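Local coordinates for FeoA (Thermococcus thioreducens, PDB 3E19), which probably regulates ferrous iron uptake as a small, metal-binding SH3-like beta-barrel protein of the FeoA family, at residues Q29-S33 against M34-P38; F62-K66 against G67-R71. All coordinates share one frame; numbering follows the deposited sequence.

Overall arrangement
From the N terminus the chain lays down strands 4-6 and 15-21, then enters helix 24-32, and contact 1 forms where that helix ends and residues 34-38 lead off toward strand 41-46. Two further strands, 53-57 and 60-64, follow before contact 2, where the last of them turns into the short helix 66-69 that precedes strand 72-76. Each contact closes a tight local turn; they come in series, neither nested nor crossed. Their centres lie about 11 Å apart and their apolar side chains meet: Leu31, Met34 and Leu36 of contact 1 pack on Phe62, Ile64 and Leu68 of contact 2, joining the two helices to the barrel strands. Both also touch the same neighbouring subunit.

Contact 1: Q29-S33 against M34-P38; sequences QKLVS and MGLTP
Leu31 and Leu36 meet across a Schellman motif, a local C-terminal cap that ends helix 24-32 and turns the chain toward strand 41-46 of the SH3-like barrel. Gly35 is the C-prime residue; its positive phi, 76°, favours glycine. Leu36 N donates to Leu31 O at 3.0 Å, and inside that loop Gly35 N donates to Val32 O at 2.9 Å, across the type I turn from Val32 to Gly35. A second donor, Met34 N, also reaches Leu31 O, at 2.9 Å. Met34 N and Leu36 N approach from opposite faces of the carbonyl plane, so one oxygen of the buried Leu31 is gripped from both sides.

The side chains follow the backbone round. Those of Leu31 and Leu36 cross at a slant on the side facing the barrel, where Leu36 also packs on Val18, Ile55 and Val57. Met34 CG lies anti to its own carbonyl carbon (chi1 -77°), and the chain then bends at chi3, which folds its methyl back against the last helical turn. There CE lies 3.6 Å from Lys30 O and 4.2 Å from Leu31 CD2. The closest apolar touch in the turn is between two leucine methyls, Leu31 CD2 and Leu36 CD1, 3.7 Å apart.

Contact 2: F62-K66 against G67-R71; sequences FAIGK and GLAGR
Ile64, the last residue of strand 60-64, points its side chain at the helical turn that follows and meets Leu68 and Ala69 there. Its CG1 lies anti to the backbone N (chi1 -174°), and with chi2 also extended the branch runs out alongside the turn: CG1 stands 4.1 Å from Ala69 CB and 4.2 Å from Leu68 CB, while CD1 reaches 4.0 Å from Ala69 N. Ala69 turns its CB back toward the start of the turn, 3.2 Å from Gly65 O. Leu68 comes nearest to Ile64 with CB and carries its branched end on toward helix 24-32. Replacing Ile64 with an alanine would probably open a gap beside Ala69 and leave Leu31 and Leu36 without the methyl they pack on.

Two backbone hydrogen bonds close the turn. Gly65 is the N-cap, and Ala69 N donates to Gly65 O at 2.9 Å, almost in line with the C=O bond; Gly70 N donates to Lys66 O at 3.0 Å, tilted 27° from the carbonyl plane. Lys66, the first residue of the helix, points its CB away from residues 67-71, and its NZ is hydrogen-bonded to the carbonyl oxygens of His48 and Pro49.

Strand 53-57 pairs with the strand on one edge, Ile53 packing on both Ile64 and Ala69. Gly65 N donates to Glu9 of a neighbouring subunit, while Leu68 also lies against Lys30 of helix 24-32.

Contact 1: Q29-S33 against M34-P38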
ATOM      1  N   GLN C  29      -9.503 -10.136  19.193  1.00 29.12           N
ATOM      2  CA  GLN C  29      -8.519  -9.694  18.198  1.00 29.65           C
ATOM      3  C   GLN C  29      -9.071  -9.749  16.770  1.00 28.51           C
ATOM      4  O   GLN C  29      -8.795  -8.879  15.930  1.00 28.37           O
ATOM      5  CB  GLN C  29      -7.224 -10.513  18.323  1.00 30.58           C
ATOM      6  CG  GLN C  29      -6.517 -10.395  19.702  1.00 31.25           C
ATOM      7  CD  GLN C  29      -5.343 -11.378  19.821  1.00 34.33           C
ATOM      8  OE1 GLN C  29      -5.419 -12.386  20.535  1.00 39.67           O
ATOM      9  NE2 GLN C  29      -4.289 -11.122  19.058  1.00 39.46           N
ATOM     10  N   LYS C  30      -9.869 -10.762  16.474  1.00 28.15           N
ATOM     11  CA  LYS C  30     -10.500 -10.845  15.156  1.00 27.79           C
ATOM     12  C   LYS C  30     -11.508  -9.702  14.938  1.00 26.19           C
ATOM     13  O   LYS C  30     -11.599  -9.115  13.854  1.00 26.39           O
ATOM     14  CB  LYS C  30     -11.214 -12.185  15.003  1.00 29.78           C
ATOM     15  CG  LYS C  30     -10.428 -13.212  14.230  1.00 34.11           C
ATOM     16  CD  LYS C  30     -11.250 -14.479  14.038  1.00 39.48           C
ATOM     17  CE  LYS C  30     -11.540 -15.160  15.361  1.00 42.58           C
ATOM     18  NZ  LYS C  30     -11.730 -16.647  15.164  1.00 45.37           N
ATOM     19  N   LEU C  31     -12.235  -9.363  15.990  1.00 22.80           N
ATOM     20  CA  LEU C  31     -13.280  -8.340  15.901  1.00 21.57           C
ATOM     21  C   LEU C  31     -12.811  -6.858  16.006  1.00 21.13           C
ATOM     22  O   LEU C  31     -13.382  -5.965  15.367  1.00 19.43           O
ATOM     23  CB  LEU C  31     -14.331  -8.671  16.968  1.00 21.08           C
ATOM     24  CG  LEU C  31     -15.150  -9.902  16.592  1.00 20.81           C
ATOM     25  CD1 LEU C  31     -15.820 -10.443  17.835  1.00 19.81           C
ATOM     26  CD2 LEU C  31     -16.205  -9.552  15.508  1.00 18.04           C
ATOM     27  N   VAL C  32     -11.759  -6.603  16.784  1.00 20.91           N
ATOM     28  CA  VAL C  32     -11.352  -5.224  17.041  1.00 21.95           C
ATOM     29  C   VAL C  32     -10.831  -4.617  15.738  1.00 21.83           C
ATOM     30  O   VAL C  32     -10.974  -3.435  15.516  1.00 21.71           O
ATOM     31  CB  VAL C  32     -10.284  -5.146  18.129  1.00 22.79           C
ATOM     32  CG1 VAL C  32      -9.008  -5.812  17.618  1.00 22.19           C
ATOM     33  CG2 VAL C  32     -10.014  -3.679  18.529  1.00 21.99           C
ATOM     34  N   SER C  33     -10.308  -5.452  14.843  1.00 22.66           N
ATOM     35  CA  SER C  33      -9.815  -4.999  13.543  1.00 24.17           C
ATOM     36  C   SER C  33     -10.931  -4.549  12.578  1.00 23.40           C
ATOM     37  O   SER C  33     -10.658  -3.957  11.531  1.00 22.17           O
ATOM     38  CB  SER C  33      -8.860  -6.049  12.916  1.00 25.90           C
ATOM     39  OG  SER C  33      -9.521  -7.113  12.240  1.00 30.72           O
ATOM     40  N   MET C  34     -12.184  -4.799  12.944  1.00 21.63           N
ATOM     41  CA  MET C  34     -13.339  -4.268  12.182  1.00 22.18           C
ATOM     42  C   MET C  34     -14.033  -3.191  12.993  1.00 20.39           C
ATOM     43  O   MET C  34     -15.195  -2.826  12.726  1.00 19.12           O
ATOM     44  CB  MET C  34     -14.329  -5.382  11.854  1.00 21.58           C
ATOM     45  CG  MET C  34     -13.887  -6.282  10.704  1.00 24.63           C
ATOM     46  SD  MET C  34     -15.051  -7.674  10.407  1.00 27.73           S
ATOM     47  CE  MET C  34     -14.502  -8.729  11.741  1.00 20.09           C
ATOM     48  N   GLY C  35     -13.323  -2.701  14.010  1.00 20.00           N
ATOM     49  CA  GLY C  35     -13.843  -1.660  14.899  1.00 19.85           C
ATOM     50  C   GLY C  35     -14.860  -2.180  15.914  1.00 19.55           C
ATOM     51  O   GLY C  35     -15.474  -1.384  16.635  1.00 18.13           O
ATOM     52  N   LEU C  36     -15.049  -3.508  15.988  1.00 18.53           N
ATOM     53  CA  LEU C  36     -16.078  -4.099  16.861  1.00 18.38           C
ATOM     54  C   LEU C  36     -15.524  -4.372  18.276  1.00 18.28           C
ATOM     55  O   LEU C  36     -14.898  -5.408  18.555  1.00 17.45           O
ATOM     56  CB  LEU C  36     -16.697  -5.317  16.205  1.00 17.74           C
ATOM     57  CG  LEU C  36     -17.365  -5.068  14.868  1.00 19.18           C
ATOM     58  CD1 LEU C  36     -17.666  -6.394  14.138  1.00 19.96           C
ATOM     59  CD2 LEU C  36     -18.616  -4.202  15.083  1.00 16.75           C
ATOM     60  N   THR C  37     -15.701  -3.350  19.107  1.00 18.07           N
ATOM     61  CA  THR C  37     -15.334  -3.294  20.505  1.00 19.51           C
ATOM     62  C   THR C  37     -16.497  -2.576  21.242  1.00 18.13           C
ATOM     63  O   THR C  37     -17.228  -1.802  20.622  1.00 16.75           O
ATOM     64  CB  THR C  37     -13.994  -2.461  20.668  1.00 20.36           C
ATOM     65  OG1 THR C  37     -13.517  -2.538  21.973  1.00 26.45           O
ATOM     66  CG2 THR C  37     -14.193  -1.047  20.397  1.00 20.92           C
ATOM     67  N   PRO C  38     -16.668  -2.830  22.550  1.00 17.98           N
ATOM     68  CA  PRO C  38     -17.734  -2.139  23.247  1.00 18.52           C
ATOM     69  C   PRO C  38     -17.727  -0.634  23.106  1.00 18.81           C
ATOM     70  O   PRO C  38     -16.696   0.031  23.258  1.00 21.16           O
ATOM     71  CB  PRO C  38     -17.583  -2.637  24.691  1.00 19.31           C
ATOM     72  CG  PRO C  38     -17.049  -3.979  24.526  1.00 18.50           C
ATOM     73  CD  PRO C  38     -15.983  -3.765  23.457  1.00 17.97           C
TER

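Contact 2: F62-K66 against G67-R71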
ATOM      1  N   PHE C  62     -17.218  -3.262   6.244  1.00 21.65           N
ATOM      2  CA  PHE C  62     -16.643  -4.565   6.441  1.00 21.17           C
ATOM      3  C   PHE C  62     -17.651  -5.651   6.121  1.00 21.21           C
ATOM      4  O   PHE C  62     -18.836  -5.482   6.342  1.00 21.22           O
ATOM      5  CB  PHE C  62     -16.176  -4.733   7.905  1.00 22.15           C
ATOM      6  CG  PHE C  62     -15.024  -3.889   8.249  1.00 22.29           C
ATOM      7  CD1 PHE C  62     -13.752  -4.231   7.789  1.00 24.64           C
ATOM      8  CD2 PHE C  62     -15.191  -2.715   8.997  1.00 24.64           C
ATOM      9  CE1 PHE C  62     -12.649  -3.414   8.061  1.00 25.17           C
ATOM     10  CE2 PHE C  62     -14.084  -1.920   9.278  1.00 25.99           C
ATOM     11  CZ  PHE C  62     -12.811  -2.291   8.807  1.00 23.93           C
ATOM     12  N   ALA C  63     -17.161  -6.805   5.684  1.00 20.47           N
ATOM     13  CA  ALA C  63     -17.974  -8.028   5.596  1.00 19.54           C
ATOM     14  C   ALA C  63     -17.605  -8.890   6.776  1.00 20.20           C
ATOM     15  O   ALA C  63     -16.398  -9.053   7.109  1.00 19.86           O
ATOM     16  CB  ALA C  63     -17.678  -8.776   4.322  1.00 20.35           C
ATOM     17  N   ILE C  64     -18.615  -9.444   7.428  1.00 18.66           N
ATOM     18  CA  ILE C  64     -18.383 -10.342   8.520  1.00 18.44           C
ATOM     19  C   ILE C  64     -19.228 -11.589   8.330  1.00 19.68           C
ATOM     20  O   ILE C  64     -20.315 -11.526   7.756  1.00 21.72           O
ATOM     21  CB  ILE C  64     -18.716  -9.603   9.871  1.00 18.34           C
ATOM     22  CG1 ILE C  64     -18.357 -10.455  11.073  1.00 19.06           C
ATOM     23  CG2 ILE C  64     -20.190  -9.065   9.925  1.00 18.02           C
ATOM     24  CD1 ILE C  64     -18.296  -9.605  12.395  1.00 16.89           C
ATOM     25  N   GLY C  65     -18.722 -12.727   8.786  1.00 19.32           N
ATOM     26  CA  GLY C  65     -19.458 -13.963   8.687  1.00 20.48           C
ATOM     27  C   GLY C  65     -20.480 -14.023   9.785  1.00 21.66           C
ATOM     28  O   GLY C  65     -20.271 -13.448  10.852  1.00 20.10           O
ATOM     29  N   LYS C  66     -21.577 -14.725   9.537  1.00 22.47           N
ATOM     30  CA  LYS C  66     -22.623 -14.900  10.544  1.00 23.69           C
ATOM     31  C   LYS C  66     -22.102 -15.512  11.826  1.00 23.57           C
ATOM     32  O   LYS C  66     -22.520 -15.125  12.938  1.00 23.63           O
ATOM     33  CB  LYS C  66     -23.760 -15.795  10.015  1.00 24.80           C
ATOM     34  CG  LYS C  66     -24.666 -15.110   9.024  1.00 28.45           C
ATOM     35  CD  LYS C  66     -26.130 -15.450   9.213  1.00 34.01           C
ATOM     36  CE  LYS C  66     -27.021 -14.244   8.803  1.00 37.70           C
ATOM     37  NZ  LYS C  66     -28.294 -14.667   8.117  1.00 39.89           N
ATOM     38  N   GLY C  67     -21.228 -16.501  11.702  1.00 22.12           N
ATOM     39  CA  GLY C  67     -20.619 -17.116  12.909  1.00 22.83           C
ATOM     40  C   GLY C  67     -19.892 -16.132  13.815  1.00 22.39           C
ATOM     41  O   GLY C  67     -20.186 -16.054  15.017  1.00 23.17           O
ATOM     42  N   LEU C  68     -18.960 -15.352  13.252  1.00 21.44           N
ATOM     43  CA  LEU C  68     -18.217 -14.393  14.053  1.00 20.31           C
ATOM     44  C   LEU C  68     -19.139 -13.281  14.567  1.00 20.17           C
ATOM     45  O   LEU C  68     -18.978 -12.830  15.717  1.00 20.77           O
ATOM     46  CB  LEU C  68     -17.003 -13.799  13.307  1.00 20.77           C
ATOM     47  CG  LEU C  68     -16.029 -12.996  14.182  1.00 20.35           C
ATOM     48  CD1 LEU C  68     -15.465 -13.779  15.399  1.00 22.72           C
ATOM     49  CD2 LEU C  68     -14.880 -12.419  13.356  1.00 21.33           C
ATOM     50  N   ALA C  69     -20.096 -12.882  13.738  1.00 18.67           N
ATOM     51  CA  ALA C  69     -21.107 -11.891  14.077  1.00 18.85           C
ATOM     52  C   ALA C  69     -22.016 -12.304  15.269  1.00 19.25           C
ATOM     53  O   ALA C  69     -22.482 -11.454  16.016  1.00 20.44           O
ATOM     54  CB  ALA C  69     -21.938 -11.563  12.853  1.00 17.41           C
ATOM     55  N   GLY C  70     -22.194 -13.599  15.490  1.00 20.04           N
ATOM     56  CA  GLY C  70     -22.838 -14.113  16.687  1.00 20.17           C
ATOM     57  C   GLY C  70     -22.160 -13.792  18.002  1.00 19.92           C
ATOM     58  O   GLY C  70     -22.783 -13.832  19.071  1.00 20.78           O
ATOM     59  N   ARG C  71     -20.878 -13.484  17.948  1.00 19.64           N
ATOM     60  CA  ARG C  71     -20.141 -13.075  19.110  1.00 20.15           C
ATOM     61  C   ARG C  71     -20.242 -11.598  19.451  1.00 19.11           C
ATOM     62  O   ARG C  71     -19.725 -11.193  20.512  1.00 18.48           O
ATOM     63  CB  ARG C  71     -18.649 -13.351  18.953  1.00 21.21           C
ATOM     64  CG  ARG C  71     -18.320 -14.737  18.535  1.00 27.41           C
ATOM     65  CD  ARG C  71     -18.597 -15.809  19.534  1.00 35.41           C
ATOM     66  NE  ARG C  71     -17.710 -16.907  19.134  1.00 40.28           N
ATOM     67  CZ  ARG C  71     -16.759 -17.467  19.885  1.00 43.39           C
ATOM     68  NH1 ARG C  71     -16.571 -17.110  21.152  1.00 44.41           N
ATOM     69  NH2 ARG C  71     -16.019 -18.446  19.366  1.00 43.90           N
TER